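Long-range contacts in cAMP factor (Mobiluncus curtisii, PDB 6JLC), which probably forms pores in host cell membranes as a secreted co-haemolytic toxin of the CAMP factor family: residues T165-R169 and L185-I189; K155-N159 and V195-A201. All coordinates share one frame; numbering follows the deposited sequence.

Contact 1: residues T165-R169 and L185-I189. With ACT (acetate ion), chain B.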
loop_
_atom_site.group_PDB
_atom_site.type_symbol
_atom_site.label_atom_id
_atom_site.label_comp_id
_atom_site.label_asym_id
_atom_site.label_seq_id
_atom_site.Cartn_x
_atom_site.Cartn_y
_atom_site.Cartn_z
ATOM N N THR A 165 8.232 -12.903 -11.265
ATOM C CA THR A 165 8.979 -13.927 -11.995
ATOM C C THR A 165 8.128 -15.165 -12.210
ATOM O O THR A 165 8.189 -15.786 -13.277
ATOM C CB THR A 165 10.274 -14.276 -11.253
ATOM O OG1 THR A 165 11.028 -13.079 -11.036
ATOM C CG2 THR A 165 11.115 -15.259 -12.048
ATOM N N ARG A 166 7.326 -15.536 -11.210
ATOM C CA ARG A 166 6.420 -16.671 -11.369
ATOM C C ARG A 166 5.412 -16.419 -12.486
ATOM O O ARG A 166 5.183 -17.282 -13.338
ATOM C CB ARG A 166 5.694 -16.942 -10.052
ATOM C CG ARG A 166 6.550 -17.533 -8.964
ATOM C CD ARG A 166 5.811 -17.461 -7.643
ATOM N NE ARG A 166 6.440 -18.304 -6.640
ATOM C CZ ARG A 166 6.370 -18.084 -5.332
ATOM N NH1 ARG A 166 5.680 -17.049 -4.861
ATOM N NH2 ARG A 166 6.979 -18.908 -4.495
ATOM N N VAL A 167 4.791 -15.237 -12.483
ATOM C CA VAL A 167 3.806 -14.910 -13.511
ATOM C C VAL A 167 4.442 -14.983 -14.892
ATOM O O VAL A 167 3.927 -15.647 -15.798
ATOM C CB VAL A 167 3.189 -13.527 -13.245
ATOM C CG1 VAL A 167 2.519 -12.994 -14.508
ATOM C CG2 VAL A 167 2.193 -13.605 -12.102
ATOM N N ALA A 168 5.586 -14.313 -15.067
ATOM C CA ALA A 168 6.280 -14.342 -16.352
ATOM C C ALA A 168 6.762 -15.740 -16.711
ATOM O O ALA A 168 6.804 -16.099 -17.896
ATOM C CB ALA A 168 7.457 -13.365 -16.336
ATOM N N ARG A 169 7.126 -16.550 -15.716
ATOM C CA ARG A 169 7.595 -17.899 -16.020
ATOM C C ARG A 169 6.490 -18.737 -16.652
ATOM O O ARG A 169 6.736 -19.485 -17.603
ATOM C CB ARG A 169 8.111 -18.573 -14.748
ATOM C CG ARG A 169 8.296 -20.079 -14.875
ATOM C CD ARG A 169 8.098 -20.769 -13.527
ATOM N NE ARG A 169 6.803 -20.471 -12.925
ATOM C CZ ARG A 169 6.524 -20.628 -11.633
ATOM N NH1 ARG A 169 7.449 -21.078 -10.793
ATOM N NH2 ARG A 169 5.318 -20.326 -11.173
ATOM N N LEU A 185 15.080 -22.189 -13.815
ATOM C CA LEU A 185 14.502 -20.941 -13.325
ATOM C C LEU A 185 13.807 -21.158 -11.984
ATOM O O LEU A 185 13.932 -20.335 -11.068
ATOM C CB LEU A 185 13.522 -20.370 -14.356
ATOM C CG LEU A 185 12.781 -19.097 -13.933
ATOM C CD1 LEU A 185 13.770 -17.989 -13.566
ATOM C CD2 LEU A 185 11.788 -18.628 -15.001
ATOM N N ASN A 186 13.071 -22.266 -11.851
ATOM C CA ASN A 186 12.402 -22.544 -10.580
ATOM C C ASN A 186 13.408 -22.648 -9.437
ATOM O O ASN A 186 13.141 -22.188 -8.325
ATOM C CB ASN A 186 11.565 -23.817 -10.692
ATOM C CG ASN A 186 10.132 -23.527 -11.072
ATOM O OD1 ASN A 186 9.802 -22.411 -11.465
ATOM N ND2 ASN A 186 9.269 -24.524 -10.952
ATOM N N LYS A 187 14.575 -23.248 -9.694
ATOM C CA LYS A 187 15.610 -23.319 -8.667
ATOM C C LYS A 187 16.053 -21.927 -8.233
ATOM O O LYS A 187 16.288 -21.681 -7.043
ATOM C CB LYS A 187 16.803 -24.128 -9.180
ATOM C CG LYS A 187 16.496 -25.607 -9.391
ATOM C CD LYS A 187 17.561 -26.269 -10.261
ATOM C CE LYS A 187 17.646 -27.764 -10.001
ATOM N NZ LYS A 187 16.300 -28.402 -9.962
ATOM N N GLU A 188 16.157 -20.995 -9.176
ATOM C CA GLU A 188 16.554 -19.641 -8.795
ATOM C C GLU A 188 15.433 -18.927 -8.051
ATOM O O GLU A 188 15.691 -18.142 -7.132
ATOM C CB GLU A 188 16.969 -18.854 -10.031
ATOM C CG GLU A 188 18.165 -19.461 -10.749
ATOM C CD GLU A 188 19.479 -19.183 -10.032
ATOM O OE1 GLU A 188 19.484 -18.367 -9.081
ATOM O OE2 GLU A 188 20.505 -19.783 -10.422
ATOM N N ILE A 189 14.183 -19.173 -8.445
ATOM C CA ILE A 189 13.052 -18.636 -7.690
ATOM C C ILE A 189 13.103 -19.128 -6.252
ATOM O O ILE A 189 12.913 -18.357 -5.302
ATOM C CB ILE A 189 11.732 -19.038 -8.374
ATOM C CG1 ILE A 189 11.621 -18.382 -9.753
ATOM C CG2 ILE A 189 10.541 -18.642 -7.502
ATOM C CD1 ILE A 189 10.416 -18.899 -10.540
HETATM C C ACT B . 8.272 -21.250 -6.965
HETATM O O ACT B . 7.494 -20.701 -7.802
HETATM O OXT ACT B . 8.293 -21.117 -5.718
HETATM C CH3 ACT B . 9.364 -22.208 -7.535
#
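R169 reaches across to N186 and gives the hydrogen bond that joins these two antiparallel helix turns, whose axes approach to 11.2 Å. Its CG stands anti to the backbone N (chi1 165°), and a bend at chi3 brings the guanidinium up to the N186 amide. R169 NH1 then meets OD1 of N186 at 2.8 Å, with an N-H...O angle of 155°. The oxygen lies close to the guanidinium plane, at its edge, but the amide is turned steeply, the two planes standing 68° apart.

R169 NH1 also donates to O of an acetate ion, probably picked up from the crystallisation liquor, at 3.0 Å. R166, extended from CG to NE, grips that acetate edge-on with a nearly straight pair of bonds: NE to O at 2.9 Å and NH2 to OXT at 2.8 Å. Acetate O is thus held by both arginines, whose positive charges it would partly balance.

Beneath the polar layer the contact is aliphatic. CB of R169 rests on CD2 of L185 at 3.7 Å, while T165 and I189 run alongside in opposite senses, T165 CG2 3.9 Å from I189 CG1. I189 also packs on the acetate, its CG2 3.5 Å from the acetate C. The hydroxyl of T165 stays on its own helix, bonded to the carbonyl of A161.

The pair belongs to the hairpin of helices 152-173 and 179-197. Helix 203-222 completes a three-helix bundle, L213 packing against both T165 and I189, and Y217 against A168.

Contact 2: residues K155-N159 and V195-A201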
loop_
_atom_site.group_PDB
_atom_site.type_symbol
_atom_site.label_atom_id
_atom_site.label_comp_id
_atom_site.label_asym_id
_atom_site.label_seq_id
_atom_site.Cartn_x
_atom_site.Cartn_y
_atom_site.Cartn_z
ATOM N N LYS A 155 11.334 -6.385 2.064
ATOM C CA LYS A 155 10.872 -7.751 1.817
ATOM C C LYS A 155 9.709 -7.784 0.834
ATOM O O LYS A 155 9.596 -8.727 0.038
ATOM C CB LYS A 155 10.458 -8.410 3.135
ATOM C CG LYS A 155 11.616 -8.982 3.950
ATOM C CD LYS A 155 12.262 -10.162 3.233
ATOM C CE LYS A 155 13.402 -10.784 4.042
ATOM N NZ LYS A 155 12.860 -11.575 5.182
ATOM N N ASP A 156 8.830 -6.776 0.873
ATOM C CA ASP A 156 7.728 -6.742 -0.084
ATOM C C ASP A 156 8.223 -6.497 -1.504
ATOM O O ASP A 156 7.635 -7.021 -2.454
ATOM C CB ASP A 156 6.698 -5.689 0.334
ATOM C CG ASP A 156 5.934 -6.085 1.613
ATOM O OD1 ASP A 156 5.843 -7.296 1.908
ATOM O OD2 ASP A 156 5.432 -5.190 2.333
ATOM N N LEU A 157 9.299 -5.718 -1.677
ATOM C CA LEU A 157 9.887 -5.555 -3.009
ATOM C C LEU A 157 10.443 -6.881 -3.532
ATOM O O LEU A 157 10.296 -7.208 -4.717
ATOM C CB LEU A 157 10.984 -4.489 -2.967
ATOM C CG LEU A 157 11.578 -4.058 -4.313
ATOM C CD1 LEU A 157 10.526 -3.398 -5.187
ATOM C CD2 LEU A 157 12.775 -3.127 -4.110
ATOM N N LEU A 158 11.030 -7.683 -2.668
ATOM C CA LEU A 158 11.542 -8.987 -3.038
ATOM C C LEU A 158 10.373 -9.913 -3.393
ATOM O O LEU A 158 10.406 -10.624 -4.345
ATOM C CB LEU A 158 12.354 -9.577 -1.925
ATOM C CG LEU A 158 12.790 -11.007 -2.081
ATOM C CD1 LEU A 158 13.447 -11.253 -3.412
ATOM C CD2 LEU A 158 13.649 -11.466 -0.954
ATOM N N ASN A 159 9.332 -9.852 -2.599
ATOM C CA ASN A 159 8.159 -10.662 -2.853
ATOM C C ASN A 159 7.535 -10.308 -4.169
ATOM O O ASN A 159 7.110 -11.146 -4.885
ATOM C CB ASN A 159 7.153 -10.582 -1.727
ATOM C CG ASN A 159 6.310 -11.831 -1.620
ATOM O OD1 ASN A 159 5.183 -11.806 -1.206
ATOM N ND2 ASN A 159 6.873 -12.905 -2.006
ATOM N N VAL A 195 15.576 -16.413 0.886
ATOM C CA VAL A 195 15.939 -15.081 1.369
ATOM C C VAL A 195 14.723 -14.378 1.945
ATOM O O VAL A 195 14.769 -13.817 3.048
ATOM C CB VAL A 195 16.577 -14.256 0.236
ATOM C CG1 VAL A 195 16.915 -12.849 0.729
ATOM C CG2 VAL A 195 17.820 -14.941 -0.283
ATOM N N TRP A 196 13.599 -14.425 1.216
ATOM C CA TRP A 196 12.390 -13.741 1.662
ATOM C C TRP A 196 11.894 -14.278 3.002
ATOM O O TRP A 196 11.364 -13.522 3.824
ATOM C CB TRP A 196 11.300 -13.875 0.604
ATOM C CG TRP A 196 10.018 -13.205 0.967
ATOM C CD1 TRP A 196 9.717 -11.878 0.844
ATOM C CD2 TRP A 196 8.859 -13.832 1.516
ATOM N NE1 TRP A 196 8.433 -11.646 1.275
ATOM C CE2 TRP A 196 7.887 -12.832 1.690
ATOM C CE3 TRP A 196 8.546 -15.145 1.865
ATOM C CZ2 TRP A 196 6.627 -13.102 2.211
ATOM C CZ3 TRP A 196 7.298 -15.410 2.379
ATOM C CH2 TRP A 196 6.353 -14.397 2.546
ATOM N N PHE A 197 12.051 -15.579 3.236
ATOM C CA PHE A 197 11.581 -16.163 4.485
ATOM C C PHE A 197 12.557 -15.962 5.637
ATOM O O PHE A 197 12.144 -16.067 6.799
ATOM C CB PHE A 197 11.316 -17.656 4.292
ATOM C CG PHE A 197 9.871 -17.988 4.009
ATOM C CD1 PHE A 197 8.951 -18.098 5.044
ATOM C CD2 PHE A 197 9.428 -18.179 2.703
ATOM C CE1 PHE A 197 7.621 -18.412 4.782
ATOM C CE2 PHE A 197 8.107 -18.504 2.439
ATOM C CZ PHE A 197 7.199 -18.608 3.478
ATOM N N LYS A 198 13.830 -15.679 5.347
ATOM C CA LYS A 198 14.846 -15.543 6.390
ATOM C C LYS A 198 14.607 -14.254 7.162
ATOM O O LYS A 198 14.791 -13.158 6.625
ATOM C CB LYS A 198 16.245 -15.567 5.779
ATOM C CG LYS A 198 17.317 -15.071 6.734
ATOM C CD LYS A 198 18.637 -15.779 6.564
ATOM C CE LYS A 198 19.457 -15.157 5.462
ATOM N NZ LYS A 198 20.906 -15.473 5.620
ATOM N N ALA A 199 14.203 -14.381 8.431
ATOM C CA ALA A 199 13.771 -13.217 9.200
ATOM C C ALA A 199 14.890 -12.205 9.399
ATOM O O ALA A 199 14.618 -11.012 9.575
ATOM C CB ALA A 199 13.226 -13.656 10.557
ATOM N N LYS A 200 16.144 -12.650 9.383
ATOM C CA LYS A 200 17.280 -11.772 9.620
ATOM C C LYS A 200 18.004 -11.398 8.335
ATOM O O LYS A 200 19.145 -10.924 8.391
ATOM C CB LYS A 200 18.251 -12.422 10.609
ATOM C CG LYS A 200 17.739 -12.455 12.044
ATOM C CD LYS A 200 17.654 -11.055 12.647
ATOM C CE LYS A 200 16.209 -10.650 12.916
ATOM N NZ LYS A 200 16.115 -9.429 13.769
ATOM N N ALA A 201 17.372 -11.618 7.182
ATOM C CA ALA A 201 17.967 -11.209 5.917
ATOM C C ALA A 201 18.234 -9.711 5.925
ATOM O O ALA A 201 17.407 -8.921 6.388
ATOM C CB ALA A 201 17.047 -11.569 4.750
HETATM O O HOH W 1 14.655 -9.514 6.980
HETATM O O HOH W 2 6.904 -9.580 2.496
#
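The C-terminal end of helix 179-197 and the type I beta turn K198-A201 that follows it are tied here to the start of helix 152-173, in part by K155, which supplies the direct hydrogen bonds. K155, bent at chi2 (-67°) and again at chi4, brings NZ to two carbonyls, W196 O at 2.8 Å and K198 O at 2.9 Å. In each case the nitrogen stands above the carbonyl plane. K198 O takes A201 N, the turn bond, on its opposite face, and the lysine charge probably complements the helix end.

W196 lies alongside the other helix. The N159 amide stacks, offset toward the rim, over one face of its ring, the planes 18° apart, with N159 CB 3.4 Å from W196 NE1. A water bridges NE1 to D156, accepting from W196 and donating to D156 OD1 at 2.6 Å. Deeper in, CD2 of L158 fits against CB of W196 at 3.7 Å and CG1 of V195 at 3.9 Å, while A201 CB touches K155 CE.

Helix 203-222 flanks this junction: A209 and I210 pack on L158, C206 meets K155, and E205 forms a salt bridge with K198.

Both contacts join helix 152-173 to helix 179-197, with centres 16 Å apart and nearest atoms about 5 Å apart, so they do not touch. Along the chain the order is 155-159, 165-169, 185-189, 195-201: contact 1 lies nearer the connection between the two helices, and contact 2 pairs the beginning of the first with the end of the second and the turn beyond it. Together they fasten the antiparallel hairpin at two levels, and helix 203-222 packs against it at both. All four segments belong to the CAMP factor part of the protein, in the C-terminal three-helix portion of this all-helical fragment.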